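Long-range contacts in putative peptidase M23 (Pseudomonas aeruginosa PAO1, PDB 2HSI), which binds a zinc ion and is probably a metalloendopeptidase of the M23 family, although its function has not been established: residues A[55-61]-A[72-77]; A[129-133]-A[206-210]; A[195-201]-A[236-242]; A[46-51]-A[64-70]. All blocks are in the same frame, centred on the assembly; numbering follows the deposited sequence.

Contact 1 (A[55-61]-A[72-77])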
loop_
_atom_site.group_PDB
_atom_site.type_symbol
_atom_site.label_atom_id
_atom_site.label_comp_id
_atom_site.label_asym_id
_atom_site.label_seq_id
_atom_site.Cartn_x
_atom_site.Cartn_y
_atom_site.Cartn_z
ATOM N N TYR A 55 2.939 14.240 4.119
ATOM C CA TYR A 55 3.916 14.342 3.029
ATOM C C TYR A 55 3.212 14.712 1.737
ATOM O O TYR A 55 2.307 13.997 1.293
ATOM C CB TYR A 55 4.673 13.024 2.865
ATOM C CG TYR A 55 5.670 12.992 1.716
ATOM C CD1 TYR A 55 6.706 13.943 1.626
ATOM C CD2 TYR A 55 5.607 11.991 0.743
ATOM C CE1 TYR A 55 7.628 13.904 0.584
ATOM C CE2 TYR A 55 6.523 11.941 -0.297
ATOM C CZ TYR A 55 7.531 12.900 -0.372
ATOM O OH TYR A 55 8.436 12.839 -1.400
ATOM N N GLN A 56 3.632 15.838 1.151
ATOM C CA GLN A 56 2.985 16.431 -0.036
ATOM C C GLN A 56 1.481 16.675 0.184
ATOM O O GLN A 56 0.675 16.520 -0.734
ATOM C CB GLN A 56 3.263 15.581 -1.297
ATOM C CG GLN A 56 4.760 15.268 -1.514
ATOM C CD GLN A 56 5.046 14.251 -2.623
ATOM O OE1 GLN A 56 4.360 13.238 -2.762
ATOM N NE2 GLN A 56 6.095 14.509 -3.391
ATOM N N GLY A 57 1.114 17.028 1.417
ATOM C CA GLY A 57 -0.287 17.306 1.777
ATOM C C GLY A 57 -1.144 16.091 2.130
ATOM O O GLY A 57 -2.308 16.236 2.480
ATOM N N LYS A 58 -0.567 14.899 2.036
ATOM C CA LYS A 58 -1.273 13.639 2.282
ATOM C C LYS A 58 -0.883 13.086 3.651
ATOM O O LYS A 58 0.303 13.039 3.963
ATOM C CB LYS A 58 -0.894 12.607 1.219
ATOM C CG LYS A 58 -1.040 13.070 -0.252
ATOM C CD LYS A 58 -2.391 12.687 -0.836
ATOM C CE LYS A 58 -2.596 13.233 -2.259
ATOM N NZ LYS A 58 -1.761 12.549 -3.288
ATOM N N PRO A 59 -1.874 12.634 4.456
ATOM C CA PRO A 59 -1.568 12.060 5.776
ATOM C C PRO A 59 -0.758 10.768 5.681
ATOM O O PRO A 59 -0.985 9.953 4.777
ATOM C CB PRO A 59 -2.962 11.824 6.389
ATOM C CG PRO A 59 -3.876 11.719 5.235
ATOM C CD PRO A 59 -3.325 12.651 4.194
ATOM N N VAL A 60 0.179 10.601 6.615
ATOM C CA VAL A 60 1.182 9.549 6.584
ATOM C C VAL A 60 1.067 8.638 7.819
ATOM O O VAL A 60 0.731 9.111 8.903
ATOM C CB VAL A 60 2.606 10.196 6.512
ATOM C CG1 VAL A 60 3.709 9.215 6.816
ATOM C CG2 VAL A 60 2.814 10.838 5.160
ATOM N N LEU A 61 1.342 7.345 7.623
ATOM C CA LEU A 61 1.393 6.326 8.692
ATOM C C LEU A 61 2.422 6.661 9.776
ATOM O O LEU A 61 3.614 6.863 9.494
ATOM C CB LEU A 61 1.704 4.948 8.090
ATOM C CG LEU A 61 2.043 3.751 8.998
ATOM C CD1 LEU A 61 0.888 3.456 9.918
ATOM C CD2 LEU A 61 2.388 2.521 8.172
ATOM N N ALA A 72 7.522 8.134 11.159
ATOM C CA ALA A 72 6.638 8.057 9.991
ATOM C C ALA A 72 7.188 7.031 9.000
ATOM O O ALA A 72 8.406 6.914 8.813
ATOM C CB ALA A 72 6.495 9.424 9.327
ATOM N N VAL A 73 6.291 6.279 8.370
ATOM C CA VAL A 73 6.659 5.301 7.348
ATOM C C VAL A 73 6.025 5.839 6.074
ATOM O O VAL A 73 4.803 5.762 5.902
ATOM C CB VAL A 73 6.155 3.868 7.703
ATOM C CG1 VAL A 73 6.466 2.871 6.593
ATOM C CG2 VAL A 73 6.788 3.385 9.006
ATOM N N VAL A 74 6.867 6.424 5.220
ATOM C CA VAL A 74 6.425 7.352 4.173
ATOM C C VAL A 74 6.585 6.713 2.802
ATOM O O VAL A 74 7.679 6.273 2.448
ATOM C CB VAL A 74 7.255 8.686 4.196
ATOM C CG1 VAL A 74 6.686 9.721 3.216
ATOM C CG2 VAL A 74 7.326 9.288 5.600
ATOM N N GLY A 75 5.496 6.666 2.036
ATOM C CA GLY A 75 5.547 6.177 0.659
ATOM C C GLY A 75 6.047 7.271 -0.275
ATOM O O GLY A 75 5.561 8.400 -0.218
ATOM N N ILE A 76 7.022 6.934 -1.122
ATOM C CA ILE A 76 7.605 7.894 -2.068
ATOM C C ILE A 76 7.126 7.584 -3.488
ATOM O O ILE A 76 7.457 6.533 -4.035
ATOM C CB ILE A 76 9.158 7.873 -2.039
ATOM C CG1 ILE A 76 9.697 7.897 -0.600
ATOM C CG2 ILE A 76 9.736 9.013 -2.883
ATOM C CD1 ILE A 76 9.301 9.116 0.225
ATOM N N PRO A 77 6.334 8.494 -4.090
ATOM C CA PRO A 77 5.875 8.209 -5.465
ATOM C C PRO A 77 7.021 7.964 -6.452
ATOM O O PRO A 77 8.116 8.518 -6.290
ATOM C CB PRO A 77 5.101 9.466 -5.843
ATOM C CG PRO A 77 4.679 10.064 -4.536
ATOM C CD PRO A 77 5.780 9.764 -3.582
HETATM O O HOH W 1 2.371 6.649 4.967
#
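The beta hairpin of strands 58-64 and 70-75, in the antiparallel sheet of the M23 N-terminal domain, brings Leu61 beside Val73 and splays apart toward Tyr55 and Pro77. Near Leu61 the backbones bond directly: Val73 N reaches Leu61 O at 3.0 Å, an almost straight bond. The return link of the same pair runs through a water, which accepts from Leu61 N and donates to Val73 O, so the strands are already parting here; the axes of 58-61 and 72-75 make an angle of 126°, well short of antiparallel. Side chains fill the widening wedge. Leu61 and Val73 run alongside each other off one face of the hairpin, CD2 of the leucine 4.0 Å from CB of the valine. On the other face, Val60 CG1 meets both Ala72 CB and Val74 CG2, and Leu87 of strand 83-90 touches all three residues. Farther out, a type I' turn from Tyr55 to Lys58 closes the end of the neighbouring hairpin. Tyr55 has CG trans to its backbone N (chi1 177°), which sends the ring across the gap to meet Val74 at about a right angle, CD2 to CG1 3.5 Å. Its hydroxyl is hydrogen-bonded to Gln85, and Gln56 CG lies over the centre of one ring face. At the ring's edge sits Pro77 CD, 4.0 Å from Tyr55 CE2, while Pro77 CG lies 3.7 Å from Gln56 OE1.

Contact 2 (A[129-133]-A[206-210]); sequences RIERE and DYFFN
One turn of helix 127-141, residues 129-133, faces the end of strand 199-207, where the chain leaves the sheet of the M23 domain and takes up helical backbone angles at 208-210. The alpha carbons come nearest at Glu133 and Tyr207, 6.5 Å apart, and at Ile130 and Phe208. Glu133 is the hub. Its extended chain runs counter to the Tyr207 side chain, CG 3.4 Å from CD1 of the tyrosine, and its carboxylate receives Phe208 N on OE1 at 2.9 Å. That bond is nearly straight (174°) and arrives on the syn side. A water donating to Glu133 OE1 accepts in turn from Phe209 N, so one oxygen serves the first two residues beyond the strand. OE2 takes Arg129 NE in a salt bridge within the helix. Arg129 is stretched out from CG to NE, and this carries NH1 on to Asp206 O, 2.9 Å away in the guanidinium plane but with a bent bond. The Phe208 ring stands almost perpendicular to that guanidinium. Tyr207 OH is tied to Glu136, one turn further along the helix. Ile130 fits into the angle between two phenyl rings, Phe208 CD2 lying over the centre of the Phe209 face: Ile130 CD1 sits over the Phe208 face, 4.1 Å from the ring centroid, and is 3.7 Å from Phe209 CE2.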
loop_
_atom_site.group_PDB
_atom_site.type_symbol
_atom_site.label_atom_id
_atom_site.label_comp_id
_atom_site.label_asym_id
_atom_site.label_seq_id
_atom_site.Cartn_x
_atom_site.Cartn_y
_atom_site.Cartn_z
ATOM N N ARG A 129 -18.188 5.301 -17.485
ATOM C CA ARG A 129 -17.924 4.199 -16.556
ATOM C C ARG A 129 -16.475 4.243 -16.071
ATOM O O ARG A 129 -16.244 4.248 -14.867
ATOM C CB ARG A 129 -18.227 2.840 -17.203
ATOM C CG ARG A 129 -17.894 1.632 -16.329
ATOM C CD ARG A 129 -17.717 0.349 -17.153
ATOM N NE ARG A 129 -17.206 -0.735 -16.313
ATOM C CZ ARG A 129 -17.061 -1.999 -16.692
ATOM N NH1 ARG A 129 -16.592 -2.890 -15.824
ATOM N NH2 ARG A 129 -17.392 -2.379 -17.924
ATOM N N ILE A 130 -15.523 4.294 -17.010
ATOM C CA ILE A 130 -14.085 4.291 -16.703
ATOM C C ILE A 130 -13.693 5.442 -15.762
ATOM O O ILE A 130 -12.934 5.223 -14.811
ATOM C CB ILE A 130 -13.210 4.243 -18.007
ATOM C CG1 ILE A 130 -13.239 2.827 -18.611
ATOM C CG2 ILE A 130 -11.769 4.687 -17.745
ATOM C CD1 ILE A 130 -12.819 2.735 -20.087
ATOM N N GLU A 131 -14.253 6.633 -16.027
ATOM C CA GLU A 131 -14.029 7.818 -15.200
ATOM C C GLU A 131 -14.487 7.577 -13.759
ATOM O O GLU A 131 -13.766 7.900 -12.815
ATOM C CB GLU A 131 -14.738 9.037 -15.806
ATOM C CG GLU A 131 -14.477 10.359 -15.082
ATOM C CD GLU A 131 -15.012 11.580 -15.826
ATOM O OE1 GLU A 131 -14.403 12.662 -15.686
ATOM O OE2 GLU A 131 -16.032 11.469 -16.542
ATOM N N ARG A 132 -15.676 6.993 -13.612
ATOM C CA ARG A 132 -16.253 6.661 -12.317
ATOM C C ARG A 132 -15.417 5.611 -11.567
ATOM O O ARG A 132 -15.170 5.761 -10.371
ATOM C CB ARG A 132 -17.689 6.172 -12.508
ATOM C CG ARG A 132 -18.616 6.524 -11.368
ATOM C CD ARG A 132 -19.823 5.603 -11.325
ATOM N NE ARG A 132 -19.485 4.300 -10.750
ATOM C CZ ARG A 132 -19.306 3.180 -11.447
ATOM N NH1 ARG A 132 -19.440 3.174 -12.768
ATOM N NH2 ARG A 132 -18.991 2.057 -10.819
ATOM N N GLU A 133 -14.970 4.579 -12.290
ATOM C CA GLU A 133 -14.091 3.516 -11.757
ATOM C C GLU A 133 -12.706 4.006 -11.321
ATOM O O GLU A 133 -12.179 3.561 -10.295
ATOM C CB GLU A 133 -13.950 2.376 -12.772
ATOM C CG GLU A 133 -15.286 1.686 -13.100
ATOM C CD GLU A 133 -15.156 0.558 -14.100
ATOM O OE1 GLU A 133 -14.162 0.509 -14.852
ATOM O OE2 GLU A 133 -16.063 -0.299 -14.131
ATOM N N ASP A 206 -15.750 -4.387 -10.136
ATOM C CA ASP A 206 -15.508 -5.179 -11.328
ATOM C C ASP A 206 -15.304 -4.157 -12.426
ATOM O O ASP A 206 -16.258 -3.652 -13.025
ATOM C CB ASP A 206 -16.668 -6.129 -11.640
ATOM C CG ASP A 206 -16.252 -7.300 -12.536
ATOM O OD1 ASP A 206 -15.332 -7.150 -13.373
ATOM O OD2 ASP A 206 -16.853 -8.387 -12.411
ATOM N N TYR A 207 -14.038 -3.850 -12.660
ATOM C CA TYR A 207 -13.662 -2.693 -13.461
ATOM C C TYR A 207 -13.249 -3.057 -14.867
ATOM O O TYR A 207 -12.826 -4.178 -15.120
ATOM C CB TYR A 207 -12.533 -1.933 -12.762
ATOM C CG TYR A 207 -12.888 -1.439 -11.372
ATOM C CD1 TYR A 207 -14.133 -0.861 -11.108
ATOM C CD2 TYR A 207 -11.972 -1.531 -10.328
ATOM C CE1 TYR A 207 -14.463 -0.392 -9.843
ATOM C CE2 TYR A 207 -12.294 -1.074 -9.060
ATOM C CZ TYR A 207 -13.530 -0.501 -8.824
ATOM O OH TYR A 207 -13.840 -0.047 -7.563
ATOM N N PHE A 208 -13.375 -2.090 -15.774
ATOM C CA PHE A 208 -13.047 -2.286 -17.184
ATOM C C PHE A 208 -11.606 -2.762 -17.407
ATOM O O PHE A 208 -11.382 -3.731 -18.130
ATOM C CB PHE A 208 -13.319 -1.002 -17.986
ATOM C CG PHE A 208 -13.105 -1.163 -19.467
ATOM C CD1 PHE A 208 -14.138 -1.612 -20.281
ATOM C CD2 PHE A 208 -11.863 -0.886 -20.047
ATOM C CE1 PHE A 208 -13.944 -1.780 -21.654
ATOM C CE2 PHE A 208 -11.656 -1.055 -21.414
ATOM C CZ PHE A 208 -12.698 -1.499 -22.219
ATOM N N PHE A 209 -10.639 -2.077 -16.796
ATOM C CA PHE A 209 -9.223 -2.425 -16.950
ATOM C C PHE A 209 -8.747 -3.457 -15.924
ATOM O O PHE A 209 -8.140 -4.473 -16.284
ATOM C CB PHE A 209 -8.346 -1.167 -16.876
ATOM C CG PHE A 209 -8.574 -0.204 -18.010
ATOM C CD1 PHE A 209 -8.144 -0.510 -19.294
ATOM C CD2 PHE A 209 -9.214 1.012 -17.792
ATOM C CE1 PHE A 209 -8.359 0.378 -20.356
ATOM C CE2 PHE A 209 -9.431 1.911 -18.842
ATOM C CZ PHE A 209 -9.005 1.589 -20.126
ATOM N N ASN A 210 -9.036 -3.188 -14.654
ATOM C CA ASN A 210 -8.513 -3.985 -13.543
ATOM C C ASN A 210 -9.289 -5.258 -13.219
ATOM O O ASN A 210 -8.814 -6.071 -12.438
ATOM C CB ASN A 210 -8.384 -3.113 -12.281
ATOM C CG ASN A 210 -7.234 -2.115 -12.368
ATOM O OD1 ASN A 210 -6.323 -2.276 -13.183
ATOM N ND2 ASN A 210 -7.267 -1.088 -11.515
HETATM O O HOH W 2 -11.588 0.576 -15.472
#

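Contact 3 (A[195-201]-A[236-242]); sequences APAAGKV and LGQQVPR
This is an antiparallel backbone pairing at the margin of the M23 domain sheet, where the short strand 239-240 lies against the start of strand 199-207. Gly199 and Val240 form a hydrogen-bonded pair: Gly199 N donates to Val240 O at 3.0 Å, and Val240 N returns to Gly199 O at 2.8 Å with the N-H aimed straight at the oxygen (178°). Lys200 and Gln239 follow as a non-hydrogen-bonded pair, after which Val201 N binds Gln238 O and Gly237 N binds Val201 O at 2.7 Å. The bonding thus runs past the strand into the loop at Gly237, whose positive phi turns the chain. Side chains divide between the faces. On one, the Lys200 chain, bent at chi3 (-68°), passes over Gly237 O, with CG 3.5 Å from it, and lays CE beside the amide of Gln239. On the other, Val240 CG2 sits between its own N and C, close over Gly199 O (3.3 Å), and meets Ala195 CB at 4.1 Å. Val201, directed at segment 236-242, also touches Val214 of strand 213-219. At the far end the straight Arg242 chain runs beside Pro196 O and Ala197, and its guanidinium pairs with Asp155. Strand 199-207 is thereby flanked by 239-240 and 213-219, an arrangement belonging to the antiparallel beta core of M23 peptidases, the fold that also carries the zinc site.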
loop_
_atom_site.group_PDB
_atom_site.type_symbol
_atom_site.label_atom_id
_atom_site.label_comp_id
_atom_site.label_asym_id
_atom_site.label_seq_id
_atom_site.Cartn_x
_atom_site.Cartn_y
_atom_site.Cartn_z
ATOM N N ALA A 195 -4.688 -12.099 2.727
ATOM C CA ALA A 195 -4.381 -10.759 3.254
ATOM C C ALA A 195 -2.953 -10.715 3.798
ATOM O O ALA A 195 -2.596 -11.513 4.670
ATOM C CB ALA A 195 -5.370 -10.371 4.330
ATOM N N PRO A 196 -2.118 -9.811 3.255
ATOM C CA PRO A 196 -0.717 -9.650 3.697
ATOM C C PRO A 196 -0.581 -9.153 5.142
ATOM O O PRO A 196 0.443 -9.417 5.790
ATOM C CB PRO A 196 -0.162 -8.592 2.724
ATOM C CG PRO A 196 -1.076 -8.617 1.545
ATOM C CD PRO A 196 -2.436 -8.906 2.133
ATOM N N ALA A 197 -1.597 -8.421 5.606
ATOM C CA ALA A 197 -1.764 -7.982 6.997
ATOM C C ALA A 197 -3.255 -7.911 7.245
ATOM O O ALA A 197 -4.039 -7.962 6.292
ATOM C CB ALA A 197 -1.148 -6.591 7.208
ATOM N N ALA A 198 -3.662 -7.735 8.504
ATOM C CA ALA A 198 -5.089 -7.552 8.815
ATOM C C ALA A 198 -5.597 -6.244 8.225
ATOM O O ALA A 198 -4.820 -5.332 7.955
ATOM C CB ALA A 198 -5.340 -7.585 10.317
ATOM N N GLY A 199 -6.899 -6.156 8.005
ATOM C CA GLY A 199 -7.468 -4.927 7.462
ATOM C C GLY A 199 -8.936 -5.010 7.143
ATOM O O GLY A 199 -9.545 -6.074 7.253
ATOM N N LYS A 200 -9.501 -3.873 6.747
ATOM C CA LYS A 200 -10.903 -3.796 6.384
ATOM C C LYS A 200 -11.017 -3.659 4.860
ATOM O O LYS A 200 -10.273 -2.885 4.245
ATOM C CB LYS A 200 -11.563 -2.609 7.103
ATOM C CG LYS A 200 -13.063 -2.463 6.844
ATOM C CD LYS A 200 -13.632 -1.220 7.529
ATOM C CE LYS A 200 -13.618 -1.359 9.043
ATOM N NZ LYS A 200 -14.604 -0.462 9.693
ATOM N N VAL A 201 -11.925 -4.432 4.261
ATOM C CA VAL A 201 -12.232 -4.317 2.828
ATOM C C VAL A 201 -12.966 -2.991 2.601
ATOM O O VAL A 201 -14.086 -2.811 3.069
ATOM C CB VAL A 201 -13.068 -5.518 2.319
ATOM C CG1 VAL A 201 -13.312 -5.407 0.812
ATOM C CG2 VAL A 201 -12.362 -6.843 2.651
ATOM N N LEU A 236 -17.757 -5.996 1.278
ATOM C CA LEU A 236 -17.422 -4.603 1.592
ATOM C C LEU A 236 -17.596 -4.316 3.087
ATOM O O LEU A 236 -18.643 -4.597 3.655
ATOM C CB LEU A 236 -18.285 -3.640 0.771
ATOM C CG LEU A 236 -17.999 -2.144 0.933
ATOM C CD1 LEU A 236 -16.575 -1.799 0.438
ATOM C CD2 LEU A 236 -19.060 -1.314 0.196
ATOM N N GLY A 237 -16.562 -3.755 3.708
ATOM C CA GLY A 237 -16.584 -3.452 5.138
ATOM C C GLY A 237 -16.082 -4.573 6.039
ATOM O O GLY A 237 -15.919 -4.375 7.250
ATOM N N GLN A 238 -15.830 -5.741 5.459
ATOM C CA GLN A 238 -15.404 -6.914 6.239
ATOM C C GLN A 238 -14.001 -6.758 6.822
ATOM O O GLN A 238 -13.067 -6.340 6.137
ATOM C CB GLN A 238 -15.465 -8.192 5.397
ATOM C CG GLN A 238 -15.159 -9.476 6.172
ATOM C CD GLN A 238 -15.327 -10.725 5.348
ATOM O OE1 GLN A 238 -15.979 -10.717 4.304
ATOM N NE2 GLN A 238 -14.739 -11.815 5.814
ATOM N N GLN A 239 -13.864 -7.112 8.093
ATOM C CA GLN A 239 -12.567 -7.074 8.753
ATOM C C GLN A 239 -11.926 -8.441 8.654
ATOM O O GLN A 239 -12.489 -9.442 9.107
ATOM C CB GLN A 239 -12.708 -6.581 10.196
ATOM C CG GLN A 239 -13.371 -5.193 10.271
ATOM C CD GLN A 239 -13.399 -4.579 11.665
ATOM O OE1 GLN A 239 -12.450 -4.706 12.439
ATOM N NE2 GLN A 239 -14.490 -3.880 11.978
ATOM N N VAL A 240 -10.763 -8.481 8.014
ATOM C CA VAL A 240 -10.076 -9.741 7.715
ATOM C C VAL A 240 -8.759 -9.826 8.482
ATOM O O VAL A 240 -8.098 -8.814 8.673
ATOM C CB VAL A 240 -9.869 -9.956 6.170
ATOM C CG1 VAL A 240 -11.203 -10.008 5.458
ATOM C CG2 VAL A 240 -8.973 -8.885 5.550
ATOM N N PRO A 241 -8.403 -11.026 8.984
ATOM C CA PRO A 241 -7.102 -11.146 9.629
ATOM C C PRO A 241 -5.979 -11.259 8.595
ATOM O O PRO A 241 -6.241 -11.577 7.429
ATOM C CB PRO A 241 -7.219 -12.476 10.377
ATOM C CG PRO A 241 -8.137 -13.291 9.518
ATOM C CD PRO A 241 -9.149 -12.304 8.992
ATOM N N ARG A 242 -4.742 -11.048 9.037
ATOM C CA ARG A 242 -3.564 -11.434 8.253
ATOM C C ARG A 242 -3.690 -12.918 7.861
ATOM O O ARG A 242 -3.920 -13.773 8.713
ATOM C CB ARG A 242 -2.305 -11.194 9.074
ATOM C CG ARG A 242 -1.006 -11.665 8.463
ATOM C CD ARG A 242 0.099 -11.373 9.467
ATOM N NE ARG A 242 1.413 -11.825 9.026
ATOM C CZ ARG A 242 2.528 -11.708 9.743
ATOM N NH1 ARG A 242 2.504 -11.154 10.954
ATOM N NH2 ARG A 242 3.675 -12.146 9.247
#

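Contact 4 (A[46-51]-A[64-70])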
loop_
_atom_site.group_PDB
_atom_site.type_symbol
_atom_site.label_atom_id
_atom_site.label_comp_id
_atom_site.label_asym_id
_atom_site.label_seq_id
_atom_site.Cartn_x
_atom_site.Cartn_y
_atom_site.Cartn_z
ATOM N N GLU A 46 9.433 12.871 18.325
ATOM C CA GLU A 46 8.265 12.820 19.212
ATOM C C GLU A 46 8.252 11.476 19.963
ATOM O O GLU A 46 8.604 10.439 19.392
ATOM C CB GLU A 46 6.959 12.974 18.394
ATOM C CG GLU A 46 6.763 14.324 17.687
ATOM C CD GLU A 46 6.318 15.478 18.605
ATOM O OE1 GLU A 46 5.881 15.252 19.758
ATOM O OE2 GLU A 46 6.397 16.643 18.165
ATOM N N GLU A 47 7.870 11.490 21.242
ATOM C CA GLU A 47 7.795 10.252 22.047
ATOM C C GLU A 47 6.570 10.207 22.961
ATOM O O GLU A 47 6.283 9.164 23.552
ATOM C CB GLU A 47 9.065 10.066 22.895
ATOM C CG GLU A 47 9.240 11.115 24.008
ATOM C CD GLU A 47 10.368 10.796 24.961
ATOM O OE1 GLU A 47 11.382 10.211 24.547
ATOM O OE2 GLU A 47 10.233 11.122 26.150
ATOM N N GLY A 48 5.867 11.336 23.081
ATOM C CA GLY A 48 4.665 11.443 23.928
ATOM C C GLY A 48 3.389 11.056 23.195
ATOM O O GLY A 48 3.297 9.957 22.651
ATOM N N PRO A 49 2.377 11.953 23.190
ATOM C CA PRO A 49 1.127 11.683 22.474
ATOM C C PRO A 49 1.408 11.456 20.981
ATOM O O PRO A 49 2.438 11.935 20.482
ATOM C CB PRO A 49 0.309 12.962 22.709
ATOM C CG PRO A 49 0.868 13.539 23.945
ATOM C CD PRO A 49 2.341 13.265 23.853
ATOM N N PRO A 50 0.539 10.689 20.282
ATOM C CA PRO A 50 0.775 10.426 18.856
ATOM C C PRO A 50 0.754 11.694 18.004
ATOM O O PRO A 50 -0.219 12.451 18.047
ATOM C CB PRO A 50 -0.384 9.502 18.461
ATOM C CG PRO A 50 -0.927 8.982 19.724
ATOM C CD PRO A 50 -0.676 10.008 20.766
ATOM N N PRO A 51 1.843 11.949 17.262
ATOM C CA PRO A 51 1.797 13.078 16.358
ATOM C C PRO A 51 1.087 12.687 15.065
ATOM O O PRO A 51 0.927 11.494 14.778
ATOM C CB PRO A 51 3.273 13.355 16.088
ATOM C CG PRO A 51 3.934 12.046 16.200
ATOM C CD PRO A 51 3.140 11.254 17.212
ATOM N N ARG A 64 4.916 3.867 16.700
ATOM C CA ARG A 64 6.075 3.789 17.586
ATOM C C ARG A 64 7.040 2.724 17.060
ATOM O O ARG A 64 6.619 1.642 16.662
ATOM C CB ARG A 64 5.661 3.471 19.021
ATOM C CG ARG A 64 5.077 4.648 19.792
ATOM C CD ARG A 64 4.969 4.300 21.276
ATOM N NE ARG A 64 4.233 5.295 22.047
ATOM C CZ ARG A 64 4.765 6.405 22.557
ATOM N NH1 ARG A 64 6.052 6.690 22.370
ATOM N NH2 ARG A 64 4.006 7.245 23.247
ATOM N N GLU A 65 8.333 3.041 17.042
ATOM C CA GLU A 65 9.352 2.076 16.655
ATOM C C GLU A 65 9.604 1.129 17.822
ATOM O O GLU A 65 10.243 1.502 18.806
ATOM C CB GLU A 65 10.648 2.769 16.256
ATOM C CG GLU A 65 11.676 1.793 15.704
ATOM C CD GLU A 65 12.956 2.461 15.273
ATOM O OE1 GLU A 65 13.446 3.346 15.995
ATOM O OE2 GLU A 65 13.482 2.084 14.213
ATOM N N GLU A 66 9.074 -0.086 17.703
ATOM C CA GLU A 66 9.085 -1.090 18.787
ATOM C C GLU A 66 8.651 -0.527 20.150
ATOM O O GLU A 66 9.256 -0.850 21.169
ATOM C CB GLU A 66 10.463 -1.754 18.896
ATOM C CG GLU A 66 10.879 -2.505 17.648
ATOM C CD GLU A 66 12.349 -2.890 17.654
ATOM O OE1 GLU A 66 13.168 -2.167 18.273
ATOM O OE2 GLU A 66 12.688 -3.912 17.018
ATOM N N GLY A 67 7.627 0.329 20.146
ATOM C CA GLY A 67 7.118 0.946 21.364
ATOM C C GLY A 67 7.839 2.193 21.843
ATOM O O GLY A 67 7.468 2.779 22.861
ATOM N N ARG A 68 8.848 2.625 21.096
ATOM C CA ARG A 68 9.666 3.746 21.531
ATOM C C ARG A 68 9.304 5.026 20.772
ATOM O O ARG A 68 8.166 5.488 20.859
ATOM C CB ARG A 68 11.154 3.393 21.463
ATOM C CG ARG A 68 11.455 2.044 22.125
ATOM C CD ARG A 68 12.930 1.813 22.358
ATOM N NE ARG A 68 13.152 0.689 23.268
ATOM C CZ ARG A 68 13.249 -0.587 22.899
ATOM N NH1 ARG A 68 13.152 -0.939 21.622
ATOM N NH2 ARG A 68 13.454 -1.520 23.820
ATOM N N ARG A 69 10.265 5.584 20.038
ATOM C CA ARG A 69 10.089 6.862 19.357
ATOM C C ARG A 69 9.051 6.735 18.253
ATOM O O ARG A 69 8.904 5.663 17.633
ATOM C CB ARG A 69 11.421 7.372 18.771
ATOM C CG ARG A 69 11.964 6.478 17.660
ATOM C CD ARG A 69 13.190 7.013 16.960
ATOM N NE ARG A 69 13.598 6.062 15.932
ATOM C CZ ARG A 69 14.593 6.230 15.068
ATOM N NH1 ARG A 69 15.337 7.330 15.068
ATOM N NH2 ARG A 69 14.847 5.278 14.193
ATOM N N TRP A 70 8.313 7.823 18.045
ATOM C CA TRP A 70 7.395 7.943 16.922
ATOM C C TRP A 70 8.138 8.125 15.604
ATOM O O TRP A 70 9.024 8.988 15.464
ATOM C CB TRP A 70 6.414 9.091 17.137
ATOM C CG TRP A 70 5.423 8.867 18.240
ATOM C CD1 TRP A 70 5.396 9.493 19.463
ATOM C CD2 TRP A 70 4.289 7.978 18.219
ATOM N NE1 TRP A 70 4.319 9.039 20.200
ATOM C CE2 TRP A 70 3.624 8.116 19.458
ATOM C CE3 TRP A 70 3.763 7.091 17.265
ATOM C CZ2 TRP A 70 2.462 7.381 19.777
ATOM C CZ3 TRP A 70 2.609 6.363 17.582
ATOM C CH2 TRP A 70 1.981 6.512 18.833
HETATM O O HOH W 3 10.483 10.225 17.291
#
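Glu46 meets Trp70 through the backbone, its O taking Trp70 N at 3.0 Å, while a water accepts from Glu46 N and lies close to Trp70 O. The Glu46 side chain turns off to His96, though its CB still brushes Trp70 CD1. At Glu47 the carbonyl oxygen is gripped end-on by Arg64: NH1 at 2.8 Å and NH2 at 3.0 Å both approach from one face of the carbonyl plane, and the oxygen lies in the guanidinium plane. NH1 also donates to Arg68 O, so this arginine ties the 46-51 loop to the type I' turn from Glu65 to Arg68. Gly48 O comes next, accepting Trp70 NE1 at 2.8 Å; the indole N-H is directed well (167°) but stands above the carbonyl plane. The two loops lie together at one end of the N-terminal domain's antiparallel sheet, the first joining strands 39-43 and 52-55 and the second closing the hairpin of 58-64 and 70-75. From here Pro50 and Pro51 lie over the indole. Pro50 CA makes a CH-pi contact with the six-membered ring, 4.0 Å from its centroid, and its CG lies beside CZ2. Pro51 CD sits over the five-membered ring on the same face, 3.5 Å from that centroid. Trp70 chi1 (-68°) sends the indole toward this loop, and chi2 (109°) turns one face to the prolines and the other to Arg64 CG.

Contacts 1 and 4 belong to the N-terminal domain and share its six-stranded antiparallel sheet. Both involve the hairpin of 58-64 and 70-75, contact 4 at its connecting turn and contact 1 further along, with centres about 17 Å apart; their segments alternate. Contacts 2 and 3 come later in the chain and share strand 199-207, which pairs with 239-240 at its start and faces helix 127-141 at its end, centres about 23 Å apart. Their segments also alternate. Contacts 2 and 4 are farthest apart, about 40 Å between centres. The chain completes one beta domain before building the zinc-binding one; the side chain of Phe209 in contact 2 lies about 12 Å from the zinc ion.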